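DNA processing protein DprA (Streptococcus pneumoniae, PDB 3UQZ) binds single-stranded DNA cooperatively, shields it from nucleases and helps load the RecA recombinase onto it during natural transformation. Local coordinates at residues 95-100 and 187-192; 115-120 and 144-149; 136-141 and 159-164; 150-155 and 178-183; 171-176 and 198-203. All blocks are in the same frame, centred on the assembly; numbering follows the deposited sequence.

Interaction 1: 95-100 and 187-192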
# COMPACT_ATOMS: atom_id res chain seq x y z
N LEU A 95 -8.87 -3.89 -35.85
CA LEU A 95 -7.48 -3.75 -35.42
C LEU A 95 -6.51 -4.23 -36.49
O LEU A 95 -6.63 -5.36 -36.97
CB LEU A 95 -7.17 -4.51 -34.09
CG LEU A 95 -7.72 -3.93 -32.78
CD1 LEU A 95 -7.68 -4.96 -31.68
CD2 LEU A 95 -6.96 -2.69 -32.36
N PHE A 96 -5.55 -3.37 -36.85
CA PHE A 96 -4.47 -3.68 -37.77
C PHE A 96 -3.33 -4.20 -36.94
O PHE A 96 -3.17 -3.78 -35.79
CB PHE A 96 -4.02 -2.45 -38.55
CG PHE A 96 -5.07 -1.91 -39.48
CD1 PHE A 96 -5.22 -2.44 -40.76
CD2 PHE A 96 -5.90 -0.87 -39.09
CE1 PHE A 96 -6.19 -1.93 -41.63
CE2 PHE A 96 -6.87 -0.37 -39.96
CZ PHE A 96 -7.00 -0.89 -41.23
N TYR A 97 -2.55 -5.15 -37.48
CA TYR A 97 -1.46 -5.76 -36.74
C TYR A 97 -0.22 -6.00 -37.59
O TYR A 97 -0.26 -6.02 -38.82
CB TYR A 97 -1.92 -7.04 -36.04
CG TYR A 97 -2.16 -8.22 -36.96
CD1 TYR A 97 -1.15 -9.14 -37.22
CD2 TYR A 97 -3.41 -8.42 -37.55
CE1 TYR A 97 -1.37 -10.22 -38.07
CE2 TYR A 97 -3.64 -9.50 -38.40
CZ TYR A 97 -2.61 -10.40 -38.66
OH TYR A 97 -2.85 -11.48 -39.47
N LYS A 98 0.88 -6.22 -36.88
CA LYS A 98 2.20 -6.52 -37.38
C LYS A 98 2.77 -7.55 -36.41
O LYS A 98 3.00 -7.24 -35.25
CB LYS A 98 3.04 -5.24 -37.42
CG LYS A 98 4.40 -5.40 -38.07
CD LYS A 98 4.46 -4.84 -39.47
CE LYS A 98 5.87 -4.95 -40.05
NZ LYS A 98 6.35 -6.36 -40.13
N GLY A 99 2.90 -8.78 -36.87
CA GLY A 99 3.44 -9.86 -36.06
C GLY A 99 2.59 -11.11 -35.98
O GLY A 99 1.79 -11.41 -36.87
N ASN A 100 2.78 -11.85 -34.88
CA ASN A 100 2.15 -13.12 -34.60
C ASN A 100 0.89 -12.99 -33.76
O ASN A 100 0.96 -12.65 -32.57
CB ASN A 100 3.18 -14.06 -33.94
CG ASN A 100 2.74 -15.49 -33.74
OD1 ASN A 100 1.80 -16.00 -34.37
ND2 ASN A 100 3.47 -16.18 -32.88
N ASP A 187 9.27 -10.37 -34.25
CA ASP A 187 9.18 -11.58 -33.43
C ASP A 187 7.97 -11.74 -32.54
O ASP A 187 7.67 -12.87 -32.15
CB ASP A 187 10.47 -11.73 -32.60
CG ASP A 187 11.73 -12.03 -33.39
OD1 ASP A 187 11.73 -11.82 -34.62
OD2 ASP A 187 12.73 -12.47 -32.77
N HIS A 188 7.27 -10.63 -32.19
CA HIS A 188 6.13 -10.59 -31.28
C HIS A 188 4.86 -10.07 -31.99
O HIS A 188 4.62 -10.49 -33.12
CB HIS A 188 6.51 -9.74 -30.04
CG HIS A 188 7.71 -10.28 -29.33
ND1 HIS A 188 7.58 -11.13 -28.25
CD2 HIS A 188 9.02 -10.15 -29.63
CE1 HIS A 188 8.81 -11.48 -27.92
NE2 HIS A 188 9.71 -10.92 -28.73
N LEU A 189 4.07 -9.17 -31.37
CA LEU A 189 2.84 -8.61 -31.94
C LEU A 189 2.64 -7.12 -31.60
O LEU A 189 2.73 -6.73 -30.44
CB LEU A 189 1.64 -9.44 -31.47
CG LEU A 189 0.23 -9.04 -31.94
CD1 LEU A 189 0.06 -9.18 -33.46
CD2 LEU A 189 -0.82 -9.85 -31.20
N VAL A 190 2.36 -6.30 -32.63
CA VAL A 190 2.06 -4.87 -32.49
C VAL A 190 0.63 -4.69 -32.99
O VAL A 190 0.32 -5.13 -34.10
CB VAL A 190 3.03 -3.92 -33.25
CG1 VAL A 190 2.76 -2.46 -32.90
CG2 VAL A 190 4.49 -4.25 -32.98
N LEU A 191 -0.23 -4.07 -32.18
CA LEU A 191 -1.62 -3.81 -32.54
C LEU A 191 -1.87 -2.30 -32.67
O LEU A 191 -1.25 -1.49 -31.96
CB LEU A 191 -2.59 -4.40 -31.51
CG LEU A 191 -2.62 -5.92 -31.35
CD1 LEU A 191 -3.35 -6.31 -30.06
CD2 LEU A 191 -3.25 -6.62 -32.57
N SER A 192 -2.80 -1.92 -33.57
CA SER A 192 -3.19 -0.52 -33.81
C SER A 192 -4.59 -0.41 -34.41
O SER A 192 -4.99 -1.24 -35.22
CB SER A 192 -2.18 0.18 -34.73
OG SER A 192 -2.44 1.57 -34.79
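F96 and S192 exchange two backbone hydrogen bonds, the shorter running from F96 N to S192 O at 2.7 Å. With them begins an antiparallel pairing at one side of the mixed sheet of the Rossmann-like domain, where strand 95-99 runs against strand 189-192 at 166°. K98 and V190 form the second hydrogen-bonded pair, linked by K98 N to V190 O at 3.0 Å and by the return bond from V190 N to K98 O. Beyond the strands a fifth bond, N100 N to H188 O at 2.9 Å and nearly straight (168° at the hydrogen), extends the pairing to the point where helix 178-187 gives way to strand 189-192. The hydroxyl of S192 turns elsewhere, to T167 O.

Y97 and L191 form a non-hydrogen-bonded pair with side chains on the same face; CB of Y97 lies 3.7 Å from L191 CD2. The Y97 ring leads away from this neighbour, its CG set between backbone N and carbonyl carbon (chi1 73°); CB makes the contact with L191, and CD1 of the ring meets L189 CD1. F74 of strand 73-75 and L215 of helix 204-215 also pack against L191. F96, on the other face, meets Y9 edge-to-face. At G99 the strands come closest, CA to CA 4.3 Å from L189, and a methyl of the same leucine, CD1, reaches Y97 CB at 3.9 Å.

Interaction 2: 115-120 and 144-149. With SO4 (sulfate ion), chain D.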
# COMPACT_ATOMS: atom_id res chain seq x y z
N ARG A 115 5.72 8.12 -17.97
CA ARG A 115 6.46 8.35 -19.22
C ARG A 115 7.88 8.82 -18.82
O ARG A 115 8.86 8.44 -19.45
CB ARG A 115 5.75 9.41 -20.10
CG ARG A 115 5.08 8.90 -21.38
CD ARG A 115 3.62 8.43 -21.21
NE ARG A 115 2.88 8.45 -22.49
CZ ARG A 115 1.80 7.73 -22.80
NH1 ARG A 115 1.28 6.88 -21.93
NH2 ARG A 115 1.23 7.86 -23.99
N ALA A 116 7.98 9.61 -17.73
CA ALA A 116 9.22 10.14 -17.16
C ALA A 116 9.45 9.49 -15.79
O ALA A 116 9.41 10.15 -14.75
CB ALA A 116 9.13 11.66 -17.03
N CYS A 117 9.65 8.18 -15.79
CA CYS A 117 9.87 7.44 -14.56
C CYS A 117 11.31 7.59 -14.07
O CYS A 117 12.17 8.10 -14.79
CB CYS A 117 9.50 5.97 -14.76
SG CYS A 117 10.69 5.05 -15.77
N SER A 118 11.58 7.09 -12.86
CA SER A 118 12.89 7.06 -12.22
C SER A 118 13.57 5.72 -12.52
O SER A 118 12.90 4.76 -12.92
CB SER A 118 12.74 7.25 -10.72
OG SER A 118 12.25 6.07 -10.09
N LYS A 119 14.89 5.64 -12.29
CA LYS A 119 15.65 4.41 -12.50
C LYS A 119 15.17 3.30 -11.56
O LYS A 119 15.16 2.13 -11.96
CB LYS A 119 17.17 4.66 -12.40
CG LYS A 119 17.73 5.22 -13.71
CD LYS A 119 19.15 5.76 -13.59
CE LYS A 119 19.59 6.38 -14.90
NZ LYS A 119 20.82 7.21 -14.74
N GLN A 120 14.71 3.69 -10.35
CA GLN A 120 14.16 2.79 -9.33
C GLN A 120 12.83 2.22 -9.78
O GLN A 120 12.59 1.02 -9.61
CB GLN A 120 14.02 3.50 -7.96
CG GLN A 120 15.35 3.90 -7.31
CD GLN A 120 16.19 2.72 -6.86
OE1 GLN A 120 17.07 2.25 -7.57
NE2 GLN A 120 15.93 2.25 -5.64
N LYS A 144 7.73 5.86 -23.63
CA LYS A 144 9.00 5.91 -22.92
C LYS A 144 8.74 5.74 -21.42
O LYS A 144 7.63 5.97 -20.96
CB LYS A 144 9.81 7.18 -23.25
CG LYS A 144 9.22 8.52 -22.82
CD LYS A 144 10.11 9.67 -23.32
CE LYS A 144 9.53 11.03 -23.02
NZ LYS A 144 10.28 12.12 -23.71
N GLY A 145 9.73 5.24 -20.70
CA GLY A 145 9.60 5.04 -19.27
C GLY A 145 9.21 3.63 -18.89
O GLY A 145 9.85 2.68 -19.32
N ILE A 146 8.14 3.51 -18.07
CA ILE A 146 7.62 2.23 -17.56
C ILE A 146 7.26 1.23 -18.67
O ILE A 146 7.63 0.06 -18.57
CB ILE A 146 6.47 2.43 -16.52
CG1 ILE A 146 6.92 3.26 -15.28
CG2 ILE A 146 5.78 1.10 -16.12
CD1 ILE A 146 7.96 2.60 -14.31
N ASP A 147 6.55 1.70 -19.72
CA ASP A 147 6.15 0.87 -20.85
C ASP A 147 7.37 0.22 -21.51
O ASP A 147 7.38 -1.00 -21.68
CB ASP A 147 5.32 1.67 -21.87
CG ASP A 147 3.90 2.05 -21.47
OD1 ASP A 147 3.64 2.19 -20.26
OD2 ASP A 147 3.07 2.26 -22.37
N THR A 148 8.42 1.01 -21.81
CA THR A 148 9.66 0.51 -22.42
C THR A 148 10.36 -0.52 -21.53
O THR A 148 10.81 -1.55 -22.03
CB THR A 148 10.56 1.68 -22.83
OG1 THR A 148 9.81 2.54 -23.70
CG2 THR A 148 11.83 1.23 -23.53
N ALA A 149 10.42 -0.25 -20.22
CA ALA A 149 11.04 -1.13 -19.24
C ALA A 149 10.27 -2.44 -19.12
O ALA A 149 10.88 -3.49 -18.90
CB ALA A 149 11.12 -0.44 -17.89
S SO4 D . 1.80 9.50 -17.65
O1 SO4 D . 1.16 9.13 -18.90
O2 SO4 D . 1.26 10.79 -17.18
O3 SO4 D . 1.53 8.46 -16.65
O4 SO4 D . 3.24 9.62 -17.84
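C117 and I146 make the close-packed part of this contact between two loop-to-helix junctions. The side chain of C117 points at the other segment: CB rests 3.7 Å from I146 CD1, while SG, placed between backbone N and carbonyl carbon (chi1 73°), lies over the backbone of G145, 3.7 Å from its CA. G145 is the N-cap residue of helix 146-157, and its CA lies 3.5 Å from R115 O. The backbones also approach at R115, whose CA directs its hydrogen at K144 O from 3.2 Å.

The other side of the contact is looser and open to solvent. K144 is exposed, its chain extended beyond CG, and it is CG that approaches R115 O, at 3.4 Å. R115, also exposed, bends at chi2 (88°), and its NH1 stays 5.0 Å from D147 OD2, not in contact. A sulfate ion, probably from the crystallisation liquor, is bound by R115 N, which donates to its O4 at 2.9 Å; R115 CD lies 3.4 Å from its O1.

S118 is the N-cap of helix 119-130, its OG accepting from G121 N and also bonded to E223. I146 packs on V125 of that helix, and D147 reaches back by a weak bond to G141 after strand 137-140. The two helix starts thus lie side by side beyond the ends of strands 108-113 and 137-140.

Interaction 3: 136-141 and 159-164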
# COMPACT_ATOMS: atom_id res chain seq x y z
N LEU A 136 3.02 -15.08 -18.17
CA LEU A 136 2.10 -14.11 -18.77
C LEU A 136 2.73 -13.31 -19.89
O LEU A 136 3.91 -12.98 -19.83
CB LEU A 136 1.57 -13.13 -17.70
CG LEU A 136 0.86 -13.73 -16.49
CD1 LEU A 136 0.79 -12.74 -15.34
CD2 LEU A 136 -0.49 -14.25 -16.87
N VAL A 137 1.92 -12.95 -20.88
CA VAL A 137 2.32 -12.09 -21.99
C VAL A 137 2.22 -10.65 -21.46
O VAL A 137 1.19 -10.26 -20.88
CB VAL A 137 1.42 -12.29 -23.26
CG1 VAL A 137 1.77 -11.29 -24.36
CG2 VAL A 137 1.54 -13.70 -23.78
N ILE A 138 3.31 -9.88 -21.62
CA ILE A 138 3.36 -8.50 -21.14
C ILE A 138 2.75 -7.57 -22.19
O ILE A 138 3.31 -7.40 -23.28
CB ILE A 138 4.81 -8.09 -20.72
CG1 ILE A 138 5.44 -9.05 -19.66
CG2 ILE A 138 4.91 -6.61 -20.30
CD1 ILE A 138 4.62 -9.39 -18.41
N VAL A 139 1.59 -6.98 -21.84
CA VAL A 139 0.90 -6.05 -22.74
C VAL A 139 1.17 -4.63 -22.28
O VAL A 139 0.91 -4.30 -21.12
CB VAL A 139 -0.61 -6.35 -22.88
CG1 VAL A 139 -1.23 -5.44 -23.94
CG2 VAL A 139 -0.85 -7.82 -23.23
N SER A 140 1.73 -3.79 -23.17
CA SER A 140 2.02 -2.39 -22.89
C SER A 140 1.95 -1.53 -24.16
O SER A 140 1.72 -2.08 -25.23
CB SER A 140 3.36 -2.24 -22.16
OG SER A 140 3.36 -1.04 -21.41
N GLY A 141 2.12 -0.22 -24.03
CA GLY A 141 1.95 0.71 -25.14
C GLY A 141 3.15 1.35 -25.80
O GLY A 141 2.99 2.35 -26.52
N GLY A 159 10.59 -14.10 -22.66
CA GLY A 159 9.13 -14.09 -22.69
C GLY A 159 8.53 -13.38 -23.88
O GLY A 159 9.24 -12.98 -24.81
N LYS A 160 7.20 -13.22 -23.87
CA LYS A 160 6.48 -12.61 -24.98
C LYS A 160 5.86 -11.28 -24.62
O LYS A 160 5.44 -11.09 -23.48
CB LYS A 160 5.41 -13.58 -25.52
CG LYS A 160 5.94 -14.96 -25.99
CD LYS A 160 7.04 -14.95 -27.08
CE LYS A 160 6.59 -14.54 -28.46
NZ LYS A 160 7.72 -14.52 -29.43
N THR A 161 5.80 -10.35 -25.59
CA THR A 161 5.20 -9.02 -25.41
C THR A 161 4.24 -8.58 -26.54
O THR A 161 4.48 -8.87 -27.72
CB THR A 161 6.27 -7.96 -25.07
OG1 THR A 161 5.62 -6.82 -24.52
CG2 THR A 161 7.10 -7.53 -26.26
N ILE A 162 3.17 -7.84 -26.17
CA ILE A 162 2.23 -7.22 -27.12
C ILE A 162 2.30 -5.71 -26.92
O ILE A 162 2.18 -5.25 -25.78
CB ILE A 162 0.76 -7.74 -27.01
CG1 ILE A 162 0.65 -9.24 -27.29
CG2 ILE A 162 -0.19 -6.93 -27.93
CD1 ILE A 162 -0.69 -9.86 -26.91
N ALA A 163 2.49 -4.95 -28.01
CA ALA A 163 2.48 -3.48 -27.98
C ALA A 163 1.20 -2.95 -28.65
O ALA A 163 0.82 -3.43 -29.72
CB ALA A 163 3.70 -2.91 -28.68
N VAL A 164 0.52 -2.00 -28.00
CA VAL A 164 -0.68 -1.34 -28.53
C VAL A 164 -0.26 0.12 -28.78
O VAL A 164 0.10 0.83 -27.83
CB VAL A 164 -1.92 -1.49 -27.59
CG1 VAL A 164 -3.19 -0.95 -28.22
CG2 VAL A 164 -2.12 -2.95 -27.19
O HOH W 1 6.42 -13.08 -21.11
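V137, V139, I162 and V164 set their side chains against one another along two neighbouring parallel strands. V137 and I162 cross at a slant: CG1 of the valine, anti to its own N (chi1 174°), meets I162 CG1 at 3.7 Å. V139 and I162 instead lie side by side and point the same way, with V139 CG2 4.1 Å from I162 CB. Further along, the other V139 methyl, CG1, approaches V164 CG2 at 4.2 Å. Helix 204-215 covers this face, L215 packing on V139 and I211 on V164.

I138, T161, S140 and A163 point to the other face, where helix 146-157 lies: its A154 touches both I138 and T161. The OG of S140 is bonded to V111 O of the next strand.

Between the faces, four backbone bonds follow the staggered parallel pattern. I138 N donates to K160 O at 3.1 Å, I162 N to I138 O, S140 N to I162 O and V164 N to S140 O; the third is nearly straight, 167° at the hydrogen. Before the strands begin, a water bridges the gap, donating to L136 O at 2.8 Å and accepting from K160 N.

Strand 137-140, helix 146-157 and strand 161-164 form a beta-alpha-beta crossover, the repeating element of a Rossmann-like sheet with helices on both faces.

Interaction 4: 150-155 and 178-183. With SO4 (sulfate ion), chain E.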
# COMPACT_ATOMS: atom_id res chain seq x y z
N ALA A 150 8.93 -2.39 -19.30
CA ALA A 150 8.05 -3.55 -19.28
C ALA A 150 8.35 -4.49 -20.46
O ALA A 150 8.51 -5.70 -20.26
CB ALA A 150 6.60 -3.10 -19.30
N HIS A 151 8.45 -3.92 -21.68
CA HIS A 151 8.73 -4.63 -22.92
C HIS A 151 10.12 -5.26 -22.88
O HIS A 151 10.24 -6.46 -23.13
CB HIS A 151 8.61 -3.69 -24.12
CG HIS A 151 7.20 -3.31 -24.47
ND1 HIS A 151 6.81 -1.99 -24.59
CD2 HIS A 151 6.14 -4.10 -24.76
CE1 HIS A 151 5.54 -2.02 -24.94
NE2 HIS A 151 5.09 -3.26 -25.04
N MSE A 152 11.15 -4.48 -22.52
CA MSE A 152 12.54 -4.97 -22.43
C MSE A 152 12.74 -6.08 -21.39
O MSE A 152 13.50 -7.01 -21.65
CB MSE A 152 13.52 -3.81 -22.24
CG MSE A 152 13.60 -2.92 -23.47
SE MSE A 152 14.66 -1.35 -23.22
CE MSE A 152 16.28 -2.27 -23.07
N ALA A 153 12.02 -6.01 -20.27
CA ALA A 153 12.08 -7.03 -19.23
C ALA A 153 11.49 -8.37 -19.70
O ALA A 153 12.01 -9.43 -19.36
CB ALA A 153 11.38 -6.55 -17.98
N ALA A 154 10.41 -8.31 -20.50
CA ALA A 154 9.76 -9.48 -21.09
C ALA A 154 10.73 -10.14 -22.06
O ALA A 154 10.96 -11.34 -21.97
CB ALA A 154 8.48 -9.06 -21.82
N LEU A 155 11.36 -9.33 -22.92
CA LEU A 155 12.31 -9.76 -23.95
C LEU A 155 13.55 -10.42 -23.37
O LEU A 155 13.92 -11.52 -23.80
CB LEU A 155 12.69 -8.60 -24.88
CG LEU A 155 11.55 -7.99 -25.70
CD1 LEU A 155 12.03 -6.84 -26.54
CD2 LEU A 155 10.88 -9.01 -26.57
N LYS A 178 11.95 3.30 -32.20
CA LYS A 178 11.79 2.70 -33.52
C LYS A 178 12.26 1.25 -33.59
O LYS A 178 11.47 0.39 -33.94
CB LYS A 178 12.42 3.54 -34.63
CG LYS A 178 12.18 2.96 -36.02
CD LYS A 178 12.99 3.65 -37.10
CE LYS A 178 13.22 2.76 -38.30
NZ LYS A 178 12.00 2.55 -39.10
N ARG A 179 13.52 0.99 -33.20
CA ARG A 179 14.13 -0.34 -33.21
C ARG A 179 13.36 -1.36 -32.41
O ARG A 179 13.21 -2.50 -32.87
CB ARG A 179 15.62 -0.31 -32.79
CG ARG A 179 16.54 0.44 -33.75
CD ARG A 179 17.07 -0.44 -34.84
NE ARG A 179 18.01 0.28 -35.69
CZ ARG A 179 17.69 0.85 -36.85
NH1 ARG A 179 16.45 0.79 -37.31
NH2 ARG A 179 18.62 1.47 -37.56
N LEU A 180 12.85 -0.96 -31.22
CA LEU A 180 12.04 -1.81 -30.34
C LEU A 180 10.67 -2.10 -30.97
O LEU A 180 10.23 -3.25 -30.91
CB LEU A 180 11.90 -1.17 -28.94
CG LEU A 180 11.22 -1.99 -27.83
CD1 LEU A 180 12.01 -3.23 -27.50
CD2 LEU A 180 11.04 -1.15 -26.60
N GLN A 181 10.03 -1.10 -31.62
CA GLN A 181 8.74 -1.28 -32.30
C GLN A 181 8.91 -2.23 -33.49
O GLN A 181 8.08 -3.12 -33.69
CB GLN A 181 8.14 0.07 -32.75
CG GLN A 181 6.69 -0.06 -33.24
CD GLN A 181 6.06 1.25 -33.63
OE1 GLN A 181 6.06 2.22 -32.88
NE2 GLN A 181 5.46 1.27 -34.81
N ASP A 182 9.98 -2.02 -34.28
CA ASP A 182 10.32 -2.85 -35.44
C ASP A 182 10.55 -4.29 -35.03
O ASP A 182 10.02 -5.19 -35.70
CB ASP A 182 11.55 -2.30 -36.17
CG ASP A 182 11.26 -1.18 -37.16
OD1 ASP A 182 10.20 -1.23 -37.83
OD2 ASP A 182 12.13 -0.30 -37.32
N TYR A 183 11.29 -4.52 -33.92
CA TYR A 183 11.59 -5.85 -33.41
C TYR A 183 10.35 -6.55 -32.89
O TYR A 183 10.15 -7.73 -33.18
CB TYR A 183 12.72 -5.83 -32.36
CG TYR A 183 12.95 -7.19 -31.74
CD1 TYR A 183 13.51 -8.23 -32.48
CD2 TYR A 183 12.49 -7.48 -30.45
CE1 TYR A 183 13.65 -9.51 -31.93
CE2 TYR A 183 12.63 -8.75 -29.90
CZ TYR A 183 13.23 -9.76 -30.64
OH TYR A 183 13.36 -11.02 -30.11
S SO4 E . 16.83 2.01 -41.02
O1 SO4 E . 15.67 1.47 -40.28
O2 SO4 E . 17.11 1.16 -42.17
O3 SO4 E . 16.52 3.35 -41.50
O4 SO4 E . 18.00 2.09 -40.14
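L155 and L180 carry the apolar part of this contact between helices 146-157 and 178-187, whose short segments run at 51° with axes 11.9 Å apart. At that separation the long side chains bridge the gap. L180, its CG anti to the backbone N (chi1 -173°), reaches across so that CD1 meets L155 CD1 at 3.7 Å; CD1 also approaches CG of M152, a selenomethionine, at 4.3 Å. The other L180 methyl, CD2, lies at a similar distance from the CB of H151.

The aromatic part belongs to Y183. The Y183 and L155 side chains slide past each other in opposite directions, the ring presenting its edge: L155 CD2 lies near the ring plane, 3.8 Å from CE2.

The polar side-chain interactions of K178 and R179 stay within 178-183 or lead outward from it. K178 NZ and D182 OD2 form a long, weak salt bridge of 3.4 Å one helical turn apart. The R179 guanidinium grips a sulfate, probably from the crystallisation liquor, with two hydrogen bonds: NH2 to sulfate O4 at 2.7 Å and NH1 to sulfate O1 at 3.1 Å, O1 lying in the guanidinium plane.

No hydrogen bond or salt bridge joins the two segments. Their association therefore rests on aliphatic and ring-edge packing over a modest area, 193 Å² for both sides together, while K178, R179 and D182 make no contact with 150-155, and R179 holds the sulfate.

Interaction 5: 171-176 and 198-203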
# COMPACT_ATOMS: atom_id res chain seq x y z
N VAL A 171 4.56 4.27 -38.55
CA VAL A 171 4.87 5.48 -37.78
C VAL A 171 5.43 5.06 -36.41
O VAL A 171 4.98 4.07 -35.83
CB VAL A 171 3.65 6.44 -37.69
CG1 VAL A 171 3.96 7.67 -36.83
CG2 VAL A 171 3.16 6.85 -39.08
N PHE A 172 6.42 5.80 -35.91
CA PHE A 172 7.08 5.43 -34.67
C PHE A 172 7.00 6.50 -33.60
O PHE A 172 7.50 7.60 -33.80
CB PHE A 172 8.53 4.97 -34.96
CG PHE A 172 8.60 3.86 -36.00
CD1 PHE A 172 8.47 2.53 -35.63
CD2 PHE A 172 8.71 4.16 -37.36
CE1 PHE A 172 8.47 1.51 -36.59
CE2 PHE A 172 8.70 3.15 -38.32
CZ PHE A 172 8.59 1.83 -37.93
N TYR A 173 6.32 6.20 -32.47
CA TYR A 173 6.22 7.14 -31.35
C TYR A 173 6.41 6.45 -30.00
O TYR A 173 5.64 5.56 -29.66
CB TYR A 173 4.95 8.01 -31.39
CG TYR A 173 4.91 9.04 -30.28
CD1 TYR A 173 5.47 10.30 -30.45
CD2 TYR A 173 4.31 8.75 -29.05
CE1 TYR A 173 5.44 11.25 -29.43
CE2 TYR A 173 4.29 9.69 -28.02
CZ TYR A 173 4.85 10.94 -28.21
OH TYR A 173 4.82 11.87 -27.20
N PRO A 174 7.39 6.88 -29.16
CA PRO A 174 8.40 7.92 -29.41
C PRO A 174 9.41 7.51 -30.50
O PRO A 174 9.58 6.31 -30.75
CB PRO A 174 9.05 8.12 -28.04
CG PRO A 174 8.87 6.80 -27.33
CD PRO A 174 7.58 6.23 -27.84
N LYS A 175 10.06 8.50 -31.16
CA LYS A 175 11.04 8.25 -32.22
C LYS A 175 12.20 7.35 -31.79
O LYS A 175 12.63 6.51 -32.57
CB LYS A 175 11.56 9.54 -32.88
CG LYS A 175 10.47 10.43 -33.53
CD LYS A 175 10.39 10.37 -35.08
CE LYS A 175 9.44 11.40 -35.66
NZ LYS A 175 10.02 12.77 -35.66
N ALA A 176 12.64 7.46 -30.52
CA ALA A 176 13.74 6.68 -29.96
C ALA A 176 13.45 5.18 -29.86
O ALA A 176 14.39 4.38 -29.82
CB ALA A 176 14.12 7.22 -28.59
N GLU A 198 -0.85 7.43 -39.97
CA GLU A 198 -1.52 8.18 -38.90
C GLU A 198 -0.53 8.61 -37.81
O GLU A 198 0.27 7.80 -37.34
CB GLU A 198 -2.73 7.44 -38.33
CG GLU A 198 -3.88 7.33 -39.32
CD GLU A 198 -5.27 7.36 -38.73
OE1 GLU A 198 -5.62 8.38 -38.09
OE2 GLU A 198 -6.04 6.39 -38.96
N GLN A 199 -0.60 9.89 -37.43
CA GLN A 199 0.29 10.57 -36.50
C GLN A 199 -0.04 10.43 -35.00
O GLN A 199 -1.21 10.24 -34.66
CB GLN A 199 0.39 12.07 -36.90
CG GLN A 199 1.07 12.33 -38.24
CD GLN A 199 2.45 11.75 -38.32
OE1 GLN A 199 2.67 10.75 -39.01
NE2 GLN A 199 3.41 12.34 -37.61
N PRO A 200 0.96 10.60 -34.10
CA PRO A 200 0.68 10.52 -32.65
C PRO A 200 -0.14 11.69 -32.07
O PRO A 200 0.35 12.49 -31.26
CB PRO A 200 2.08 10.41 -32.03
CG PRO A 200 2.96 11.09 -32.99
CD PRO A 200 2.41 10.82 -34.34
N LEU A 201 -1.42 11.77 -32.46
CA LEU A 201 -2.39 12.76 -32.00
C LEU A 201 -2.71 12.48 -30.54
O LEU A 201 -2.83 11.31 -30.15
CB LEU A 201 -3.67 12.68 -32.87
CG LEU A 201 -3.77 13.58 -34.13
CD1 LEU A 201 -2.47 13.69 -34.90
CD2 LEU A 201 -4.86 13.09 -35.06
N LYS A 202 -2.81 13.53 -29.71
CA LYS A 202 -3.06 13.42 -28.27
C LYS A 202 -4.11 12.41 -27.85
O LYS A 202 -3.82 11.55 -27.03
CB LYS A 202 -3.29 14.79 -27.62
CG LYS A 202 -2.09 15.33 -26.81
CD LYS A 202 -0.67 15.09 -27.40
CE LYS A 202 -0.16 16.14 -28.36
NZ LYS A 202 1.19 15.79 -28.87
N PHE A 203 -5.32 12.48 -28.46
CA PHE A 203 -6.46 11.62 -28.15
C PHE A 203 -6.27 10.12 -28.45
O PHE A 203 -7.04 9.30 -27.94
CB PHE A 203 -7.75 12.16 -28.79
CG PHE A 203 -7.92 11.92 -30.27
CD1 PHE A 203 -8.69 10.87 -30.74
CD2 PHE A 203 -7.31 12.76 -31.20
CE1 PHE A 203 -8.85 10.65 -32.11
CE2 PHE A 203 -7.47 12.54 -32.57
CZ PHE A 203 -8.25 11.49 -33.02
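Y173 swings its ring to P200 through a chi1 of -176°, with CG anti to the backbone N, and chi2 of 88° turns one ring face to the proline. The result is a CH-pi contact between two loops of the Rossmann-like domain, one leading from strand 161-164 to helix 178-187, the other from strand 189-192 to helix 204-215. P200 CB stands 4.0 Å from the Y173 ring centroid, 27° off the normal, and nearest to CG at 3.6 Å. The proline sits at the centre of an inverse gamma turn, closed by L201 N to Q199 O at 2.7 Å.

The F205 ring also meets the Y173 ring, and T167 touches both Y173 and P200.

V171 supplies the second patch. Its side chain points to the other loop, where CG1 lies 4.3 Å from P200 CD and the other methyl, CG2, rests 3.5 Å from E198 O.

In the fold
From the N terminus, strand 94-99 opens interaction 1, which closes only at strand 189-192 and so encloses interactions 2, 3 and 4. Interaction 2 joins the starts of helices 119-130 and 146-157; it crosses interaction 3, which pairs strands 137-140 and 161-164 around helix 146-157. That helix also serves interaction 4, closed by helix 178-187, and interactions 3 and 4 cross. Interaction 5 opens after interactions 2 and 3 have closed, crosses 4 and 1, and ends before helix 204-215. A163 hydrogen-bonds to L189 and L191, uniting interactions 1 and 3 in one sheet, while Q181 reaches V171 between interactions 4 and 5.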